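Local coordinates for putative uncharacterized protein (Methanosarcina barkeri str. Fusaro, PDB 3P43) that probably acts as a manganese-dependent 3'-phosphoesterase of the LigD family, trimming the 3' ends of DNA during repair, at residues A[63-75]-A[141-152]. Residues are numbered along the deposited sequence; the frame is centred on the assembly and turned at random. Where two conformers were deposited one is given.
Sequences PPKDAGTRRLAIE and GEKGWLFFKKAS
Arg-71 and Phe-147 exchange both of their backbone bonds: Arg-71 N reaches Phe-147 O at 2.8 Å, nearly straight at 168°, and Phe-147 N answers to Arg-71 O. Two residues on, Ala-73 and Trp-145 repeat the exchange, with Trp-145 N 2.7 Å from Ala-73 O. The pairing illustrates how an antiparallel sheet satisfies its polar groups directly along its middle and through water where the strands part. Past Ala-73, a water accepts from Glu-75 N and donates to Lys-143 O. At the other end one water accepts from Lys-149 N and lies within bonding distance of Asp-66 O and Thr-69 O, while another joins Gly-68 N to Lys-149 O and takes a weak bond from Arg-70 NH1. Strand 145-149 sits between strands 70-80 and 130-135 in the beta barrel of this phosphoesterase; Leu-146, in a non-hydrogen-bonded pair with Leu-72, bonds through its backbone to Ile-134 of the far strand. Inside, Phe-147, CG anti to the backbone N (chi1 -179°), brings its ring against Pro-63 and Pro-64 at a slant, CE2 lying 4.0 Å from Pro-63 CB, and meets Phe-46. On the other face the Arg-70 guanidinium makes a cation-pi contact over the Phe-148 ring, CZ 4.7 Å from its centroid, the planes 50° apart. Lys-149 stretches its extended chain along the 65-67 turn and donates from NZ to Lys-65 O at 3.2 Å; Asp-66 OD1, 4.2 Å from NZ, offers an opposite charge without a salt bridge. A leucine in its place would probably leave Lys-65 O without this donor and Asp-66 without the nearby positive charge. The Arg-71 side chain leads away, its NE donating to Glu-62 O.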
ATOM      1  N   PRO A  63      -7.821   1.915  -2.349  1.00 20.61           N
ATOM      2  CA  PRO A  63      -7.048   3.145  -2.168  1.00 20.16           C
ATOM      3  C   PRO A  63      -7.781   4.284  -2.863  1.00 20.20           C
ATOM      4  O   PRO A  63      -8.357   4.073  -3.925  1.00 19.33           O
ATOM      5  CB  PRO A  63      -5.725   2.834  -2.874  1.00 17.21           C
ATOM      6  CG  PRO A  63      -5.596   1.343  -2.763  1.00 18.41           C
ATOM      7  CD  PRO A  63      -7.006   0.819  -2.904  1.00 21.11           C
ATOM      8  N   PRO A  64      -7.782   5.478  -2.259  1.00 19.42           N
ATOM      9  CA  PRO A  64      -8.622   6.555  -2.794  1.00 22.23           C
ATOM     10  C   PRO A  64      -8.013   7.159  -4.058  1.00 20.94           C
ATOM     11  O   PRO A  64      -6.833   7.505  -4.069  1.00 17.34           O
ATOM     12  CB  PRO A  64      -8.639   7.579  -1.651  1.00 19.73           C
ATOM     13  CG  PRO A  64      -7.331   7.368  -0.949  1.00 23.42           C
ATOM     14  CD  PRO A  64      -7.021   5.891  -1.066  1.00 21.12           C
ATOM     15  N   LYS A  65      -8.813   7.280  -5.111  1.00 22.60           N
ATOM     16  CA  LYS A  65      -8.328   7.827  -6.374  1.00 22.05           C
ATOM     17  C   LYS A  65      -8.349   9.352  -6.381  1.00 21.00           C
ATOM     18  O   LYS A  65      -7.668   9.987  -7.185  1.00 22.16           O
ATOM     19  CB  LYS A  65      -9.149   7.290  -7.550  1.00 21.43           C
ATOM     20  CG  LYS A  65      -9.094   5.777  -7.720  1.00 23.32           C
ATOM     21  CD  LYS A  65      -9.962   5.346  -8.886  1.00 28.50           C
ATOM     22  CE  LYS A  65     -10.130   3.840  -8.925  1.00 31.30           C
ATOM     23  NZ  LYS A  65     -10.999   3.404 -10.055  1.00 36.16           N
ATOM     24  N   ASP A  66      -9.139   9.931  -5.483  1.00 24.19           N
ATOM     25  CA  ASP A  66      -9.265  11.382  -5.379  1.00 23.59           C
ATOM     26  C   ASP A  66      -9.080  11.841  -3.940  1.00 21.82           C
ATOM     27  O   ASP A  66      -9.373  11.099  -3.006  1.00 25.18           O
ATOM     28  CB  ASP A  66     -10.647  11.829  -5.872  1.00 27.87           C
ATOM     29  CG  ASP A  66     -10.822  11.656  -7.366  1.00 28.71           C
ATOM     30  OD1 ASP A  66      -9.813  11.733  -8.102  1.00 32.58           O
ATOM     31  OD2 ASP A  66     -11.972  11.452  -7.806  1.00 36.89           O
ATOM     32  N   ALA A  67      -8.608  13.073  -3.765  1.00 22.44           N
ATOM     33  CA  ALA A  67      -8.493  13.662  -2.438  1.00 22.40           C
ATOM     34  C   ALA A  67      -9.867  13.727  -1.780  1.00 21.45           C
ATOM     35  O   ALA A  67     -10.888  13.512  -2.438  1.00 22.54           O
ATOM     36  CB  ALA A  67      -7.882  15.053  -2.527  1.00 23.66           C
ATOM     37  N   GLY A  68      -9.885  14.015  -0.480  1.00 23.55           N
ATOM     38  CA  GLY A  68     -11.127  14.109   0.270  1.00 26.07           C
ATOM     39  C   GLY A  68     -11.438  12.878   1.101  1.00 29.95           C
ATOM     40  O   GLY A  68     -12.084  12.972   2.143  1.00 32.92           O
ATOM     41  N   THR A  69     -10.974  11.721   0.644  1.00 26.67           N
ATOM     42  CA  THR A  69     -11.254  10.458   1.321  1.00 23.98           C
ATOM     43  C   THR A  69     -10.049   9.944   2.115  1.00 27.30           C
ATOM     44  O   THR A  69      -8.944   9.855   1.581  1.00 27.60           O
ATOM     45  CB  THR A  69     -11.661   9.375   0.306  1.00 28.39           C
ATOM     46  OG1 THR A  69     -12.780   9.838  -0.462  1.00 26.35           O
ATOM     47  CG2 THR A  69     -12.026   8.079   1.019  1.00 27.35           C
ATOM     48  N   ARG A  70     -10.269   9.598   3.383  1.00 22.46           N
ATOM     49  CA  ARG A  70      -9.206   9.047   4.225  1.00 24.38           C
ATOM     50  C   ARG A  70      -9.422   7.554   4.424  1.00 21.37           C
ATOM     51  O   ARG A  70     -10.538   7.118   4.697  1.00 20.63           O
ATOM     52  CB  ARG A  70      -9.169   9.726   5.600  1.00 22.47           C
ATOM     53  CG  ARG A  70      -9.513  11.209   5.624  1.00 27.58           C
ATOM     54  CD  ARG A  70      -8.566  12.027   4.770  1.00 28.58           C
ATOM     55  NE  ARG A  70      -8.635  13.449   5.101  1.00 30.28           N
ATOM     56  CZ  ARG A  70      -8.319  14.423   4.256  1.00 31.76           C
ATOM     57  NH1 ARG A  70      -7.926  14.127   3.028  1.00 31.06           N
ATOM     58  NH2 ARG A  70      -8.405  15.691   4.635  1.00 38.54           N
ATOM     59  N   ARG A  71      -8.352   6.775   4.289  1.00 18.47           N
ATOM     60  CA  ARG A  71      -8.410   5.337   4.531  1.00 20.10           C
ATOM     61  C   ARG A  71      -7.528   4.917   5.701  1.00 19.41           C
ATOM     62  O   ARG A  71      -6.528   5.567   5.997  1.00 21.24           O
ATOM     63  CB  ARG A  71      -7.976   4.563   3.282  1.00 19.31           C
ATOM     64  CG  ARG A  71      -8.857   4.778   2.075  1.00 21.95           C
ATOM     65  CD  ARG A  71     -10.170   4.042   2.219  1.00 23.70           C
ATOM     66  NE  ARG A  71     -10.816   3.866   0.924  1.00 29.00           N
ATOM     67  CZ  ARG A  71     -12.021   4.331   0.620  1.00 26.90           C
ATOM     68  NH1 ARG A  71     -12.723   4.993   1.529  1.00 23.67           N
ATOM     69  NH2 ARG A  71     -12.525   4.124  -0.591  1.00 33.54           N
ATOM     70  N   LEU A  72      -7.905   3.826   6.361  1.00 18.97           N
ATOM     71  CA  LEU A  72      -7.027   3.172   7.325  1.00 21.39           C
ATOM     72  C   LEU A  72      -6.004   2.321   6.578  1.00 19.71           C
ATOM     73  O   LEU A  72      -6.350   1.598   5.644  1.00 21.69           O
ATOM     74  CB  LEU A  72      -7.831   2.281   8.274  1.00 24.00           C
ATOM     75  CG  LEU A  72      -7.019   1.286   9.109  1.00 24.58           C
ATOM     76  CD1 LEU A  72      -6.162   2.008  10.147  1.00 21.30           C
ATOM     77  CD2 LEU A  72      -7.923   0.252   9.777  1.00 23.58           C
ATOM     78  N   ALA A  73      -4.743   2.414   6.979  1.00 20.86           N
ATOM     79  CA  ALA A  73      -3.704   1.560   6.412  1.00 15.22           C
ATOM     80  C   ALA A  73      -2.932   0.902   7.541  1.00 15.72           C
ATOM     81  O   ALA A  73      -2.369   1.584   8.391  1.00 17.81           O
ATOM     82  CB  ALA A  73      -2.777   2.358   5.524  1.00 13.60           C
ATOM     83  N   ILE A  74      -2.924  -0.425   7.551  1.00 14.57           N
ATOM     84  CA  ILE A  74      -2.259  -1.185   8.600  1.00 16.50           C
ATOM     85  C   ILE A  74      -0.945  -1.758   8.093  1.00 17.69           C
ATOM     86  O   ILE A  74      -0.941  -2.577   7.178  1.00 18.73           O
ATOM     87  CB  ILE A  74      -3.139  -2.355   9.085  1.00 18.22           C
ATOM     88  CG1 ILE A  74      -4.570  -1.873   9.334  1.00 19.06           C
ATOM     89  CG2 ILE A  74      -2.547  -2.989  10.342  1.00 16.88           C
ATOM     90  CD1 ILE A  74      -5.567  -3.000   9.577  1.00 23.91           C
ATOM     91  N   GLU A  75       0.169  -1.329   8.681  1.00 13.47           N
ATOM     92  CA  GLU A  75       1.473  -1.849   8.300  0.56 17.88           C
ATOM     93  C   GLU A  75       1.515  -3.370   8.427  1.00 19.90           C
ATOM     94  O   GLU A  75       1.096  -3.936   9.441  1.00 21.49           O
ATOM     95  CB  GLU A  75       2.577  -1.219   9.151  0.56 18.33           C
ATOM     96  CG  GLU A  75       3.959  -1.813   8.907  0.56 21.62           C
ATOM     97  CD  GLU A  75       5.047  -1.135   9.726  0.56 21.25           C
ATOM     98  OE1 GLU A  75       5.203   0.097   9.607  0.56 19.16           O
ATOM     99  OE2 GLU A  75       5.751  -1.838  10.481  0.56 23.57           O
ATOM    100  N   GLY A 141      -0.464  -0.159  21.674  1.00 45.86           N
ATOM    101  CA  GLY A 141      -0.456  -1.182  20.645  1.00 51.80           C
ATOM    102  C   GLY A 141       0.149  -0.689  19.345  1.00 50.42           C
ATOM    103  O   GLY A 141       0.531   0.474  19.234  1.00 51.85           O
ATOM    104  N   GLU A 142       0.245  -1.580  18.361  1.00 49.72           N
ATOM    105  CA  GLU A 142       0.743  -1.207  17.042  1.00 47.61           C
ATOM    106  C   GLU A 142      -0.186  -0.172  16.418  1.00 39.76           C
ATOM    107  O   GLU A 142      -1.408  -0.300  16.492  1.00 44.25           O
ATOM    108  CB  GLU A 142       0.866  -2.437  16.138  1.00 53.92           C
ATOM    109  N   LYS A 143       0.393   0.856  15.807  1.00 32.75           N
ATOM    110  CA  LYS A 143      -0.395   1.994  15.345  1.00 32.35           C
ATOM    111  C   LYS A 143      -0.620   2.027  13.834  1.00 26.34           C
ATOM    112  O   LYS A 143       0.315   1.867  13.048  1.00 23.88           O
ATOM    113  CB  LYS A 143       0.238   3.300  15.827  1.00 28.54           C
ATOM    114  CG  LYS A 143       0.261   3.417  17.338  1.00 31.06           C
ATOM    115  CD  LYS A 143       1.311   4.405  17.810  1.00 31.51           C
ATOM    116  CE  LYS A 143       1.427   4.383  19.325  1.00 34.44           C
ATOM    117  NZ  LYS A 143       1.740   3.018  19.834  1.00 42.47           N
ATOM    118  N   GLY A 144      -1.873   2.242  13.444  1.00 24.08           N
ATOM    119  CA  GLY A 144      -2.243   2.316  12.044  1.00 20.12           C
ATOM    120  C   GLY A 144      -1.872   3.635  11.397  1.00 19.88           C
ATOM    121  O   GLY A 144      -1.432   4.573  12.064  1.00 19.66           O
ATOM    122  N   TRP A 145      -2.058   3.708  10.085  1.00 16.41           N
ATOM    123  CA  TRP A 145      -1.708   4.902   9.334  1.00 16.69           C
ATOM    124  C   TRP A 145      -2.926   5.500   8.668  1.00 17.26           C
ATOM    125  O   TRP A 145      -3.776   4.774   8.141  1.00 20.42           O
ATOM    126  CB  TRP A 145      -0.690   4.565   8.252  1.00 16.45           C
ATOM    127  CG  TRP A 145       0.606   4.037   8.759  1.00 16.83           C
ATOM    128  CD1 TRP A 145       0.810   2.859   9.417  1.00 16.10           C
ATOM    129  CD2 TRP A 145       1.890   4.652   8.625  1.00 16.47           C
ATOM    130  NE1 TRP A 145       2.140   2.706   9.705  1.00 14.84           N
ATOM    131  CE2 TRP A 145       2.828   3.792   9.230  1.00 14.51           C
ATOM    132  CE3 TRP A 145       2.339   5.847   8.053  1.00 15.96           C
ATOM    133  CZ2 TRP A 145       4.192   4.091   9.285  1.00 13.77           C
ATOM    134  CZ3 TRP A 145       3.691   6.144   8.109  1.00 17.94           C
ATOM    135  CH2 TRP A 145       4.601   5.267   8.721  1.00 15.30           C
ATOM    136  N   LEU A 146      -3.008   6.824   8.686  1.00 17.07           N
ATOM    137  CA  LEU A 146      -4.015   7.541   7.910  1.00 18.76           C
ATOM    138  C   LEU A 146      -3.520   7.684   6.473  1.00 18.44           C
ATOM    139  O   LEU A 146      -2.449   8.237   6.233  1.00 16.82           O
ATOM    140  CB  LEU A 146      -4.254   8.925   8.501  1.00 18.53           C
ATOM    141  CG  LEU A 146      -5.438   9.671   7.898  1.00 21.86           C
ATOM    142  CD1 LEU A 146      -6.705   9.069   8.448  1.00 19.25           C
ATOM    143  CD2 LEU A 146      -5.361  11.149   8.228  1.00 21.42           C
ATOM    144  N   PHE A 147      -4.310   7.201   5.519  1.00 15.48           N
ATOM    145  CA  PHE A 147      -3.884   7.128   4.126  1.00 13.78           C
ATOM    146  C   PHE A 147      -4.794   7.971   3.226  1.00 17.86           C
ATOM    147  O   PHE A 147      -6.002   7.765   3.197  1.00 14.20           O
ATOM    148  CB  PHE A 147      -3.908   5.658   3.690  1.00 14.16           C
ATOM    149  CG  PHE A 147      -3.458   5.417   2.275  1.00 16.24           C
ATOM    150  CD1 PHE A 147      -2.486   6.211   1.686  1.00 18.29           C
ATOM    151  CD2 PHE A 147      -3.984   4.362   1.546  1.00 19.83           C
ATOM    152  CE1 PHE A 147      -2.066   5.972   0.390  1.00 17.93           C
ATOM    153  CE2 PHE A 147      -3.570   4.116   0.247  1.00 19.98           C
ATOM    154  CZ  PHE A 147      -2.609   4.925  -0.333  1.00 18.33           C
ATOM    155  N   PHE A 148      -4.223   8.917   2.486  1.00 17.65           N
ATOM    156  CA  PHE A 148      -5.040   9.760   1.617  1.00 17.07           C
ATOM    157  C   PHE A 148      -4.270  10.422   0.478  1.00 17.16           C
ATOM    158  O   PHE A 148      -3.047  10.531   0.512  1.00 16.11           O
ATOM    159  CB  PHE A 148      -5.778  10.831   2.439  1.00 16.55           C
ATOM    160  CG  PHE A 148      -4.865  11.767   3.189  1.00 16.92           C
ATOM    161  CD1 PHE A 148      -4.482  12.976   2.634  1.00 18.95           C
ATOM    162  CD2 PHE A 148      -4.402  11.440   4.455  1.00 16.29           C
ATOM    163  CE1 PHE A 148      -3.647  13.844   3.323  1.00 20.57           C
ATOM    164  CE2 PHE A 148      -3.569  12.302   5.152  1.00 15.46           C
ATOM    165  CZ  PHE A 148      -3.190  13.505   4.583  1.00 18.84           C
ATOM    166  N   LYS A 149      -5.012  10.873  -0.529  1.00 19.30           N
ATOM    167  CA  LYS A 149      -4.444  11.631  -1.633  1.00 19.46           C
ATOM    168  C   LYS A 149      -4.475  13.116  -1.292  1.00 20.84           C
ATOM    169  O   LYS A 149      -5.505  13.637  -0.877  1.00 20.81           O
ATOM    170  CB  LYS A 149      -5.229  11.380  -2.920  1.00 17.74           C
ATOM    171  CG  LYS A 149      -4.665  12.121  -4.122  1.00 21.02           C
ATOM    172  CD  LYS A 149      -5.481  11.879  -5.375  1.00 22.00           C
ATOM    173  CE  LYS A 149      -4.958  12.724  -6.526  1.00 25.58           C
ATOM    174  NZ  LYS A 149      -5.686  12.429  -7.784  1.00 28.50           N
ATOM    175  N   LYS A 150      -3.344  13.794  -1.468  1.00 20.25           N
ATOM    176  CA  LYS A 150      -3.248  15.218  -1.143  1.00 25.43           C
ATOM    177  C   LYS A 150      -4.183  16.060  -2.014  1.00 21.71           C
ATOM    178  O   LYS A 150      -4.316  15.825  -3.218  1.00 27.39           O
ATOM    179  CB  LYS A 150      -1.802  15.705  -1.269  1.00 22.46           C
ATOM    180  CG  LYS A 150      -1.258  16.370  -0.018  1.00 23.65           C
ATOM    181  CD  LYS A 150       0.242  16.576  -0.113  1.00 25.02           C
ATOM    182  CE  LYS A 150       0.802  17.238   1.137  1.00 33.85           C
ATOM    183  NZ  LYS A 150       0.358  18.654   1.255  1.00 28.55           N
ATOM    184  N   ALA A 151      -4.825  17.041  -1.391  1.00 27.46           N
ATOM    185  CA  ALA A 151      -5.804  17.889  -2.061  1.00 31.54           C
ATOM    186  C   ALA A 151      -5.203  18.608  -3.257  1.00 34.45           C
ATOM    187  O   ALA A 151      -5.895  18.879  -4.236  1.00 34.98           O
ATOM    188  CB  ALA A 151      -6.399  18.897  -1.078  1.00 31.59           C
ATOM    189  N   SER A 152      -3.914  18.915  -3.168  1.00 29.67           N
ATOM    190  CA  SER A 152      -3.188  19.563  -4.259  1.00 40.06           C
ATOM    191  C   SER A 152      -4.104  20.288  -5.248  1.00 45.92           C
ATOM    192  O   SER A 152      -4.280  21.504  -5.172  1.00 47.35           O
ATOM    193  CB  SER A 152      -2.318  18.540  -4.999  1.00 40.86           C
ATOM    194  OG  SER A 152      -1.361  17.952  -4.130  1.00 38.00           O
ATOM    195  OXT SER A 152      -4.694  19.680  -6.147  1.00 39.89           O
TER
HETATM  196  O   HOH W   1      -7.752  11.012  -0.556  1.00 16.82           O
HETATM  197  O   HOH W   2      -7.364  14.542   0.543  1.00 22.65           O
HETATM  198  O   HOH W   3      -0.297  -0.318  11.426  1.00 19.20           O